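Local coordinates for 3,6-diketocamphane 1,6-monooxygenase (Pseudomonas putida, PDB 4UWM), which uses reduced FMN and molecular oxygen to insert an oxygen atom into 2,5-diketobornane, a Baeyer-Villiger lactonisation on the route by which the bacterium breaks down (-)-camphor, at residues 15-20 and 351-356; 7-12 and 23-28; 294-299 and 304-309; 279-282 and 288-291. All blocks are in the same frame, centred on the assembly; numbering follows the deposited sequence.

Contact 1. Residues 15-20 and 351-356; sequences PGRSAR and YYDDPA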
# COMPACT_ATOMS: atom_id res chain seq x y z
N PRO A 15 11.37 -7.33 19.36
CA PRO A 15 11.65 -5.91 19.45
C PRO A 15 13.07 -5.59 19.00
O PRO A 15 14.01 -6.32 19.34
CB PRO A 15 11.46 -5.61 20.95
CG PRO A 15 10.37 -6.55 21.32
CD PRO A 15 10.72 -7.82 20.59
N GLY A 16 13.22 -4.54 18.19
CA GLY A 16 14.50 -4.24 17.56
C GLY A 16 14.63 -4.57 16.08
O GLY A 16 15.51 -4.03 15.40
N ARG A 17 13.80 -5.49 15.58
CA ARG A 17 13.75 -5.76 14.14
C ARG A 17 13.43 -4.47 13.38
O ARG A 17 12.59 -3.67 13.81
CB ARG A 17 12.71 -6.83 13.81
CG ARG A 17 13.01 -8.23 14.32
CD ARG A 17 14.23 -8.83 13.66
NE ARG A 17 14.15 -10.27 13.66
CZ ARG A 17 15.18 -11.06 13.39
NH1 ARG A 17 16.35 -10.54 13.11
NH2 ARG A 17 15.02 -12.37 13.38
N SER A 18 14.08 -4.26 12.24
CA SER A 18 13.80 -3.05 11.44
C SER A 18 12.58 -3.27 10.56
O SER A 18 12.12 -4.40 10.40
CB SER A 18 15.00 -2.70 10.57
OG SER A 18 15.13 -3.70 9.58
N ALA A 19 12.05 -2.19 10.00
CA ALA A 19 10.98 -2.30 9.00
C ALA A 19 11.44 -3.12 7.79
O ALA A 19 10.71 -3.97 7.30
CB ALA A 19 10.49 -0.91 8.59
N ARG A 20 12.69 -2.90 7.33
CA ARG A 20 13.16 -3.68 6.18
C ARG A 20 13.22 -5.19 6.44
O ARG A 20 12.83 -5.98 5.59
CB ARG A 20 14.50 -3.15 5.63
CG ARG A 20 14.89 -3.76 4.29
CD ARG A 20 16.29 -3.28 3.87
NE ARG A 20 16.51 -3.49 2.44
CZ ARG A 20 16.83 -4.66 1.89
NH1 ARG A 20 16.98 -5.74 2.65
NH2 ARG A 20 16.99 -4.75 0.58
N TYR A 351 11.23 -16.35 12.81
CA TYR A 351 12.26 -17.29 12.38
C TYR A 351 13.12 -16.74 11.26
O TYR A 351 13.81 -17.49 10.53
CB TYR A 351 11.59 -18.57 11.90
CG TYR A 351 11.38 -19.59 12.98
CD1 TYR A 351 12.41 -20.46 13.36
CD2 TYR A 351 10.16 -19.70 13.62
CE1 TYR A 351 12.22 -21.41 14.35
CE2 TYR A 351 9.95 -20.64 14.62
CZ TYR A 351 10.98 -21.50 14.97
OH TYR A 351 10.76 -22.42 15.95
N TYR A 352 13.11 -15.42 11.12
CA TYR A 352 13.81 -14.75 10.04
C TYR A 352 15.31 -15.08 10.02
O TYR A 352 15.88 -15.23 8.93
CB TYR A 352 13.65 -13.25 10.18
CG TYR A 352 14.28 -12.42 9.09
CD1 TYR A 352 14.00 -12.66 7.74
CD2 TYR A 352 15.13 -11.37 9.40
CE1 TYR A 352 14.55 -11.87 6.74
CE2 TYR A 352 15.69 -10.58 8.41
CZ TYR A 352 15.38 -10.82 7.09
OH TYR A 352 15.93 -10.02 6.12
N ASP A 353 15.94 -15.20 11.20
CA ASP A 353 17.41 -15.51 11.27
C ASP A 353 17.78 -16.91 10.83
O ASP A 353 18.88 -17.13 10.31
CB ASP A 353 17.98 -15.27 12.67
CG ASP A 353 18.06 -13.81 13.03
OD1 ASP A 353 18.09 -12.96 12.11
OD2 ASP A 353 18.13 -13.49 14.23
N ASP A 354 16.88 -17.87 11.02
CA ASP A 354 17.19 -19.25 10.81
C ASP A 354 15.89 -19.99 10.51
O ASP A 354 15.35 -20.67 11.38
CB ASP A 354 17.92 -19.77 12.07
CG ASP A 354 18.38 -21.20 11.96
OD1 ASP A 354 18.46 -21.77 10.85
OD2 ASP A 354 18.66 -21.77 13.04
N PRO A 355 15.39 -19.86 9.28
CA PRO A 355 14.04 -20.38 8.99
C PRO A 355 13.90 -21.86 8.67
O PRO A 355 12.77 -22.35 8.66
CB PRO A 355 13.58 -19.54 7.80
CG PRO A 355 14.84 -19.10 7.15
CD PRO A 355 15.86 -18.93 8.24
N ALA A 356 15.01 -22.56 8.45
CA ALA A 356 14.96 -23.98 8.07
C ALA A 356 14.00 -24.89 8.88
O ALA A 356 13.17 -25.58 8.27
CB ALA A 356 16.37 -24.58 8.00

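Contact 2. Residues 7-12 and 23-28; sequences LIFHPY and FDWGIK. With FMN (flavin mononucleotide), chain C.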
# COMPACT_ATOMS: atom_id res chain seq x y z
N LEU A 7 -1.65 -19.45 6.92
CA LEU A 7 -0.64 -18.78 7.72
C LEU A 7 -1.23 -17.46 8.20
O LEU A 7 -1.92 -16.80 7.43
CB LEU A 7 0.62 -18.56 6.87
CG LEU A 7 1.92 -18.13 7.54
CD1 LEU A 7 2.50 -19.23 8.45
CD2 LEU A 7 2.92 -17.72 6.47
N ILE A 8 -1.06 -17.14 9.47
CA ILE A 8 -1.39 -15.81 9.96
C ILE A 8 -0.11 -15.09 10.43
O ILE A 8 0.64 -15.60 11.25
CB ILE A 8 -2.58 -15.75 10.96
CG1 ILE A 8 -2.91 -14.28 11.31
CG2 ILE A 8 -2.34 -16.60 12.20
CD1 ILE A 8 -4.27 -14.06 11.92
N PHE A 9 0.11 -13.91 9.86
CA PHE A 9 1.33 -13.12 10.06
C PHE A 9 0.91 -11.84 10.78
O PHE A 9 0.56 -10.82 10.14
CB PHE A 9 1.92 -12.83 8.69
CG PHE A 9 3.36 -12.39 8.69
CD1 PHE A 9 4.38 -13.29 9.00
CD2 PHE A 9 3.70 -11.11 8.29
CE1 PHE A 9 5.72 -12.88 8.96
CE2 PHE A 9 5.01 -10.69 8.24
CZ PHE A 9 6.03 -11.57 8.59
N HIS A 10 0.94 -11.90 12.10
CA HIS A 10 0.54 -10.76 12.92
C HIS A 10 1.24 -9.41 12.71
O HIS A 10 0.56 -8.38 12.70
CB HIS A 10 0.41 -11.10 14.40
CG HIS A 10 -0.92 -11.67 14.73
ND1 HIS A 10 -1.16 -13.03 14.80
CD2 HIS A 10 -2.12 -11.07 14.96
CE1 HIS A 10 -2.43 -13.24 15.07
NE2 HIS A 10 -3.03 -12.07 15.17
N PRO A 11 2.56 -9.38 12.60
CA PRO A 11 3.46 -10.50 12.90
C PRO A 11 3.82 -10.50 14.38
O PRO A 11 3.23 -9.73 15.16
CB PRO A 11 4.68 -10.15 12.08
CG PRO A 11 4.73 -8.66 12.17
CD PRO A 11 3.29 -8.21 12.09
N TYR A 12 4.74 -11.37 14.79
CA TYR A 12 5.36 -11.24 16.11
C TYR A 12 6.87 -11.16 15.92
O TYR A 12 7.58 -12.17 15.99
CB TYR A 12 5.00 -12.43 17.03
CG TYR A 12 3.53 -12.48 17.43
CD1 TYR A 12 3.00 -11.50 18.28
CD2 TYR A 12 2.68 -13.48 16.96
CE1 TYR A 12 1.66 -11.52 18.64
CE2 TYR A 12 1.33 -13.50 17.32
CZ TYR A 12 0.84 -12.52 18.17
OH TYR A 12 -0.48 -12.51 18.56
N PHE A 23 9.65 -6.65 6.58
CA PHE A 23 9.10 -6.71 5.22
C PHE A 23 9.71 -7.87 4.43
O PHE A 23 8.99 -8.67 3.81
CB PHE A 23 9.29 -5.34 4.53
CG PHE A 23 8.31 -5.08 3.41
CD1 PHE A 23 6.97 -4.83 3.69
CD2 PHE A 23 8.74 -5.05 2.07
CE1 PHE A 23 6.06 -4.55 2.67
CE2 PHE A 23 7.84 -4.79 1.05
CZ PHE A 23 6.50 -4.55 1.35
N ASP A 24 11.04 -8.02 4.53
CA ASP A 24 11.76 -9.15 3.91
C ASP A 24 11.25 -10.51 4.40
O ASP A 24 10.96 -11.40 3.59
CB ASP A 24 13.28 -8.99 4.14
CG ASP A 24 14.12 -9.90 3.23
OD1 ASP A 24 13.73 -10.17 2.06
OD2 ASP A 24 15.19 -10.33 3.68
N TRP A 25 11.10 -10.66 5.71
CA TRP A 25 10.57 -11.88 6.31
C TRP A 25 9.13 -12.19 5.82
O TRP A 25 8.79 -13.35 5.51
CB TRP A 25 10.63 -11.78 7.84
CG TRP A 25 10.06 -13.00 8.61
CD1 TRP A 25 9.22 -12.96 9.70
CD2 TRP A 25 10.35 -14.38 8.39
NE1 TRP A 25 8.94 -14.25 10.13
CE2 TRP A 25 9.62 -15.13 9.34
CE3 TRP A 25 11.14 -15.06 7.45
CZ2 TRP A 25 9.68 -16.54 9.40
CZ3 TRP A 25 11.19 -16.47 7.50
CH2 TRP A 25 10.46 -17.19 8.47
N GLY A 26 8.29 -11.16 5.76
CA GLY A 26 6.94 -11.33 5.21
C GLY A 26 6.92 -11.87 3.79
O GLY A 26 6.16 -12.80 3.50
N ILE A 27 7.74 -11.29 2.91
CA ILE A 27 7.79 -11.72 1.50
C ILE A 27 8.34 -13.16 1.40
O ILE A 27 7.75 -14.00 0.71
CB ILE A 27 8.62 -10.76 0.60
CG1 ILE A 27 7.96 -9.36 0.52
CG2 ILE A 27 8.78 -11.34 -0.82
CD1 ILE A 27 8.87 -8.28 -0.07
N LYS A 28 9.46 -13.43 2.09
CA LYS A 28 10.02 -14.78 2.12
C LYS A 28 9.01 -15.79 2.65
O LYS A 28 8.91 -16.91 2.13
CB LYS A 28 11.36 -14.81 2.88
CG LYS A 28 12.47 -14.10 2.11
CD LYS A 28 13.76 -13.92 2.89
CE LYS A 28 14.82 -13.24 2.01
NZ LYS A 28 16.03 -12.82 2.77
N1 FMN C . -8.13 -9.17 15.45
C2 FMN C . -7.92 -9.19 14.10
O2 FMN C . -8.66 -8.52 13.35
N3 FMN C . -6.94 -9.92 13.52
C4 FMN C . -6.10 -10.68 14.24
O4 FMN C . -5.22 -11.34 13.66
C4A FMN C . -6.25 -10.71 15.72
N5 FMN C . -5.44 -11.45 16.52
C5A FMN C . -5.59 -11.46 17.87
C6 FMN C . -4.73 -12.24 18.65
C7 FMN C . -4.87 -12.27 20.04
C7M FMN C . -3.94 -13.11 20.88
C8 FMN C . -5.95 -11.46 20.68
C8M FMN C . -6.15 -11.45 22.17
C9 FMN C . -6.81 -10.69 19.90
C9A FMN C . -6.67 -10.66 18.51
N10 FMN C . -7.55 -9.88 17.71
C10 FMN C . -7.35 -9.88 16.30
C1' FMN C . -8.61 -9.06 18.32
C2' FMN C . -9.95 -9.77 18.32
O2' FMN C . -10.17 -10.29 17.01
C3' FMN C . -11.08 -8.81 18.69
O3' FMN C . -11.31 -8.91 20.10
C4' FMN C . -12.35 -9.13 17.90
O4' FMN C . -12.25 -8.60 16.57
C5' FMN C . -13.62 -8.63 18.57
O5' FMN C . -14.13 -9.74 19.30
P FMN C . -15.61 -9.81 19.91
O1P FMN C . -16.53 -9.16 18.93
O2P FMN C . -15.77 -11.30 20.00
O3P FMN C . -15.48 -9.09 21.22

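Contact 3. Residues 294-299 and 304-309; sequences MMDGYA and IDPVDA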
# COMPACT_ATOMS: atom_id res chain seq x y z
N MET A 294 -6.70 -14.85 30.17
CA MET A 294 -6.96 -15.42 28.85
C MET A 294 -6.58 -16.89 28.71
O MET A 294 -6.83 -17.50 27.66
CB MET A 294 -6.28 -14.57 27.79
CG MET A 294 -6.90 -13.18 27.66
SD MET A 294 -5.85 -12.04 26.75
CE MET A 294 -5.71 -12.93 25.20
N MET A 295 -6.00 -17.47 29.75
CA MET A 295 -5.70 -18.91 29.73
C MET A 295 -6.68 -19.77 30.54
O MET A 295 -6.44 -20.96 30.76
CB MET A 295 -4.25 -19.16 30.15
CG MET A 295 -3.25 -18.73 29.10
SD MET A 295 -1.55 -18.85 29.64
CE MET A 295 -1.51 -17.75 31.05
N ASP A 296 -7.80 -19.16 30.94
CA ASP A 296 -8.83 -19.83 31.74
C ASP A 296 -9.54 -20.95 30.99
O ASP A 296 -9.85 -21.99 31.57
CB ASP A 296 -9.84 -18.82 32.26
CG ASP A 296 -9.29 -17.96 33.39
OD1 ASP A 296 -8.09 -18.04 33.70
OD2 ASP A 296 -10.07 -17.19 33.97
N GLY A 297 -9.81 -20.73 29.70
CA GLY A 297 -10.37 -21.78 28.85
C GLY A 297 -9.44 -22.96 28.74
O GLY A 297 -9.87 -24.12 28.80
N TYR A 298 -8.14 -22.68 28.58
CA TYR A 298 -7.13 -23.74 28.50
C TYR A 298 -7.02 -24.50 29.83
O TYR A 298 -6.89 -25.72 29.84
CB TYR A 298 -5.75 -23.18 28.15
CG TYR A 298 -5.64 -22.33 26.89
CD1 TYR A 298 -6.22 -22.73 25.68
CD2 TYR A 298 -4.90 -21.14 26.91
CE1 TYR A 298 -6.08 -21.95 24.54
CE2 TYR A 298 -4.76 -20.35 25.78
CZ TYR A 298 -5.35 -20.76 24.60
OH TYR A 298 -5.20 -19.97 23.49
N ALA A 299 -7.06 -23.76 30.94
CA ALA A 299 -6.97 -24.32 32.28
C ALA A 299 -8.20 -25.19 32.58
O ALA A 299 -8.06 -26.33 33.04
CB ALA A 299 -6.83 -23.22 33.31
N ILE A 304 -6.48 -28.07 35.24
CA ILE A 304 -5.56 -27.39 36.15
C ILE A 304 -6.10 -26.03 36.56
O ILE A 304 -7.15 -25.59 36.09
CB ILE A 304 -4.13 -27.25 35.55
CG1 ILE A 304 -4.07 -26.11 34.52
CG2 ILE A 304 -3.64 -28.57 34.98
CD1 ILE A 304 -2.72 -25.45 34.40
N ASP A 305 -5.37 -25.36 37.46
CA ASP A 305 -5.67 -24.00 37.87
C ASP A 305 -4.92 -23.03 36.95
O ASP A 305 -3.75 -23.27 36.64
CB ASP A 305 -5.22 -23.79 39.32
CG ASP A 305 -5.75 -22.51 39.92
OD1 ASP A 305 -5.35 -21.41 39.47
OD2 ASP A 305 -6.55 -22.60 40.87
N PRO A 306 -5.58 -21.95 36.50
CA PRO A 306 -4.97 -20.90 35.66
C PRO A 306 -3.61 -20.39 36.16
O PRO A 306 -2.72 -20.13 35.35
CB PRO A 306 -6.00 -19.78 35.70
CG PRO A 306 -7.30 -20.48 35.89
CD PRO A 306 -7.03 -21.73 36.67
N VAL A 307 -3.47 -20.26 37.48
CA VAL A 307 -2.22 -19.81 38.10
C VAL A 307 -1.05 -20.72 37.71
O VAL A 307 0.11 -20.30 37.73
CB VAL A 307 -2.36 -19.70 39.64
CG1 VAL A 307 -1.06 -19.23 40.29
CG2 VAL A 307 -3.48 -18.74 40.01
N ASP A 308 -1.35 -21.97 37.33
CA ASP A 308 -0.33 -22.95 36.96
C ASP A 308 -0.09 -23.02 35.44
O ASP A 308 0.65 -23.89 34.96
CB ASP A 308 -0.71 -24.35 37.50
CG ASP A 308 -1.11 -24.33 38.97
OD1 ASP A 308 -0.47 -23.60 39.76
OD2 ASP A 308 -2.06 -25.05 39.34
N ALA A 309 -0.71 -22.11 34.69
CA ALA A 309 -0.52 -22.08 33.23
C ALA A 309 0.78 -21.36 32.87
O ALA A 309 0.90 -20.14 33.02
CB ALA A 309 -1.71 -21.43 32.54

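Contact 4. Residues 279-282 and 288-291; sequences YCFE and IWRR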
# COMPACT_ATOMS: atom_id res chain seq x y z
N TYR A 279 10.24 -18.13 23.10
CA TYR A 279 10.74 -16.80 23.43
C TYR A 279 9.63 -15.73 23.46
O TYR A 279 9.53 -14.93 24.41
CB TYR A 279 11.87 -16.36 22.47
CG TYR A 279 12.42 -15.00 22.81
CD1 TYR A 279 13.30 -14.82 23.88
CD2 TYR A 279 12.01 -13.86 22.10
CE1 TYR A 279 13.78 -13.56 24.22
CE2 TYR A 279 12.47 -12.61 22.44
CZ TYR A 279 13.37 -12.46 23.49
OH TYR A 279 13.83 -11.21 23.81
N CYS A 280 8.81 -15.71 22.42
CA CYS A 280 7.73 -14.72 22.30
C CYS A 280 6.72 -14.92 23.43
O CYS A 280 6.37 -13.97 24.14
CB CYS A 280 7.03 -14.86 20.94
SG CYS A 280 5.66 -13.70 20.72
N PHE A 281 6.28 -16.16 23.61
CA PHE A 281 5.34 -16.49 24.69
C PHE A 281 5.85 -16.15 26.07
O PHE A 281 5.15 -15.51 26.84
CB PHE A 281 4.90 -17.95 24.62
CG PHE A 281 3.72 -18.17 23.72
CD1 PHE A 281 2.43 -18.04 24.22
CD2 PHE A 281 3.90 -18.46 22.37
CE1 PHE A 281 1.33 -18.23 23.40
CE2 PHE A 281 2.80 -18.64 21.55
CZ PHE A 281 1.52 -18.53 22.06
N GLU A 282 7.09 -16.54 26.38
CA GLU A 282 7.70 -16.24 27.68
C GLU A 282 7.87 -14.76 27.94
O GLU A 282 7.58 -14.27 29.04
CB GLU A 282 9.07 -16.90 27.78
CG GLU A 282 9.56 -17.16 29.18
CD GLU A 282 9.03 -18.47 29.71
OE1 GLU A 282 7.88 -18.49 30.19
OE2 GLU A 282 9.76 -19.48 29.60
N ILE A 288 0.81 -11.13 29.40
CA ILE A 288 -0.43 -10.47 29.00
C ILE A 288 -1.63 -11.38 29.23
O ILE A 288 -2.59 -11.00 29.89
CB ILE A 288 -0.38 -10.01 27.51
CG1 ILE A 288 0.67 -8.93 27.31
CG2 ILE A 288 -1.75 -9.52 27.06
CD1 ILE A 288 0.83 -8.49 25.87
N TRP A 289 -1.56 -12.59 28.68
CA TRP A 289 -2.64 -13.57 28.79
C TRP A 289 -2.99 -13.86 30.25
O TRP A 289 -4.17 -13.96 30.60
CB TRP A 289 -2.27 -14.85 28.05
CG TRP A 289 -2.26 -14.73 26.58
CD1 TRP A 289 -2.28 -13.57 25.85
CD2 TRP A 289 -2.20 -15.81 25.62
NE1 TRP A 289 -2.26 -13.86 24.50
CE2 TRP A 289 -2.21 -15.22 24.33
CE3 TRP A 289 -2.14 -17.21 25.72
CZ2 TRP A 289 -2.16 -15.98 23.16
CZ3 TRP A 289 -2.10 -17.97 24.54
CH2 TRP A 289 -2.12 -17.35 23.28
N ARG A 290 -1.97 -13.98 31.10
CA ARG A 290 -2.19 -14.21 32.52
C ARG A 290 -2.88 -13.02 33.18
O ARG A 290 -3.81 -13.20 33.96
CB ARG A 290 -0.91 -14.58 33.27
CG ARG A 290 -1.19 -15.27 34.60
CD ARG A 290 0.05 -15.44 35.47
NE ARG A 290 1.15 -16.13 34.78
CZ ARG A 290 1.21 -17.44 34.57
NH1 ARG A 290 0.23 -18.24 34.98
NH2 ARG A 290 2.25 -17.95 33.94
N ARG A 291 -2.43 -11.80 32.86
CA ARG A 291 -3.03 -10.59 33.44
C ARG A 291 -4.52 -10.44 33.13
O ARG A 291 -5.28 -9.92 33.95
CB ARG A 291 -2.26 -9.34 32.99
CG ARG A 291 -2.58 -8.10 33.81
CD ARG A 291 -1.64 -6.95 33.50
NE ARG A 291 -2.20 -6.01 32.53
CZ ARG A 291 -1.60 -4.90 32.12
NH1 ARG A 291 -0.40 -4.57 32.59
NH2 ARG A 291 -2.19 -4.11 31.24

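Contact 1. Residues 15-20 and 351-356
R17 and D353 form a salt bridge between two surface loops of the TIM barrel, the one that follows strand 4-9 and the one that follows strand 343-347. NH1 of R17 gives a hydrogen bond to OD1 of D353 over 3.1 Å, at an N-H...O angle of 154°. The oxygen lies close to the guanidinium plane, whereas the nitrogen stands above the carboxylate plane, because the two flat groups are turned 78° against each other. This is therefore not a coplanar, two-pronged pair. Y352 supplies the second neighbour: its CD2 sits over one guanidinium face, 3.9 Å above the plane and displaced toward the rim. The arginine gets there by bending at chi2 (-66°), which swings its end across to the loop 351-356. Further out, each charge has another mate, D350 for R17 and R14 for D353, so the bridge is one link of a small charged cluster. Y352 is held by its hydroxyl, hydrogen-bonded to D24 of helix 19-35. That helix starts just after S18, its N-cap residue. On the same guanidinium face, Y352 CB lies 3.6 Å from R17 NH2.

Contact 2. Residues 7-12 and 23-28
F9 presses its ring end against helix 19-35, meeting W25 and G26 in contacts that are van der Waals in kind. The F9 and W25 rings form an oblique pair with planes at 56°; F9 CE1 is 3.6 Å from W25 CD1, which comes in at the phenyl edge. CZ of F9 settles beside the backbone of the helix, 3.5 Å from G26 CA. The fit is close here, since a CB on G26 would stand only about 3.3 Å from F9 CE2. With CG anti to the backbone N (chi1 -162°), the ring projects from the strand toward the helix, and P11, which follows a cis peptide bond, lays its CB over the centre of one ring face. An alanine in place of F9 would remove the ring and is likely to open a gap against W25 and G26, leaving P11 CB without the face it covers.

The polar contact to the cofactor belongs to the next residue, just past the C-terminal end of strand 4-9. H10 NE2 donates a hydrogen bond to N5 of FMN over 2.8 Å, and is equally near the flavin O4. Its ND1 is bonded to E347, a second-shell residue that fixes the imidazole rotation, while Y12 OH lies 3.8 Å above the imidazole centre. C4A, the flavin carbon on which such monooxygenases generally form the peroxide, lies at the imidazole edge.

The whole is part of the beta-alpha-beta unit of strand 4-9, helix 19-35 and strand 40-43, with L60 of helix 57-65 also against F9 and strand 343-347 beside I8.

Contact 3. Residues 294-299 and 304-309
D296 turns its flat carboxylate toward the ring of P306, with OD1 3.4 Å from P306 CG and equally near CB; the two side chains cross at about a right angle. The other flat group is the Y298 ring, which has CG of M295 at its edge, in the ring plane. That places the thioether chain between the tyrosine and A309, the partner it touches across the contact.

The extended chi2 of M295 carries SD to 3.9 Å from A309 CB, and the bend at chi3 (-60°) turns CE back against the same methyl. A299 fills the middle. Its CB packs against P306 CD at 3.7 Å and more loosely against I304 CG1 at 4.2 Å. The isoleucine comes up alongside with CG1 placed between its own backbone N and carbonyl carbon (chi1 77°).

Local hydrogen bonds shape both segments. The carbonyl O of M295, the N-cap residue, accepts from A299 N at the start of helix 296-302. In the returning loop D305 makes an Asx turn: its OD1 takes the N-H of V307 over 3.0 Å, on the anti lone pair, at 159°. The short 3-10 turn at 306-308 then delivers A309 to the methionine.

The loop 304-309, leading from helix 296-302 to helix 311-317, thus folds back against the first turn of helix 296-302. L314 of helix 311-317 packs on M295 and Y298, and W289 of helix 276-291 backs M294, M295 and Y298. Y298 is tied by its hydroxyl to F224 O, after strand 219-223, while M294 touches the FMN.

Contact 4. Residues 279-282 and 288-291
F281 and W289 are brought together by their first torsions: in the tryptophan, chi1 of -71° sets CG beside the backbone N and anti to the carbonyl carbon, and in F281 chi1 of -87° swings the ring toward it. The result is a T-shaped (edge-to-face) aromatic pair between residues eight positions apart on one helix, 276-291, of the TIM-barrel domain. The phenyl edge is directed at the face of the six-membered indole ring, with the planes at 88° and the centroids 5.3 Å apart.

The contact is narrow and apolar. F281 CE1 does nearly all the touching, equidistant at 3.6 Å from W289 CH2 and W289 CZ3, while CZ of the same phenyl ring is farther, 4.0 Å from W289 CH2. In such a pair the slightly positive ring hydrogens of one partner face the pi cloud of the other, a geometry that usually brings a modest electrostatic gain as well as packing. Around F281, the ring of F319 and side chains L311 and L314 add to the apolar setting.

An alanine in place of W289 would remove the indole face, and would probably leave the F281 edge without its partner and open a gap beside the flavin. That last point follows from where the indole ends. Its five- and six-membered rings both approach the dimethylbenzene part of the cofactor: NE1 and CZ2 of W289 are each 4.1 Å from the methyl carbon C7M of FMN.

How the contacts relate
Contacts 1 and 2 share helix 19-35, their centres 9 Å apart: Y352 CD1 packs 3.5 Å from W25 CB, so the loop 351-356 and F9 pack on the same tryptophan. Contacts 4 and 3 follow one another along the chain, their centres 13 Å apart, and are probably joined by a hydrogen bond from M294 N to W289 O (2.7 Å). Between the two pairs the link is slight, Y12 CB lying 4.0 Å from C280 SG. The FMN is common to contacts 2, 3 and 4: contact 2 brings H10 to the N5-C4A region of the isoalloxazine, while contacts 4 and 3 bring W289 and M294 to the cofactor. Contact 1 remains remote from it.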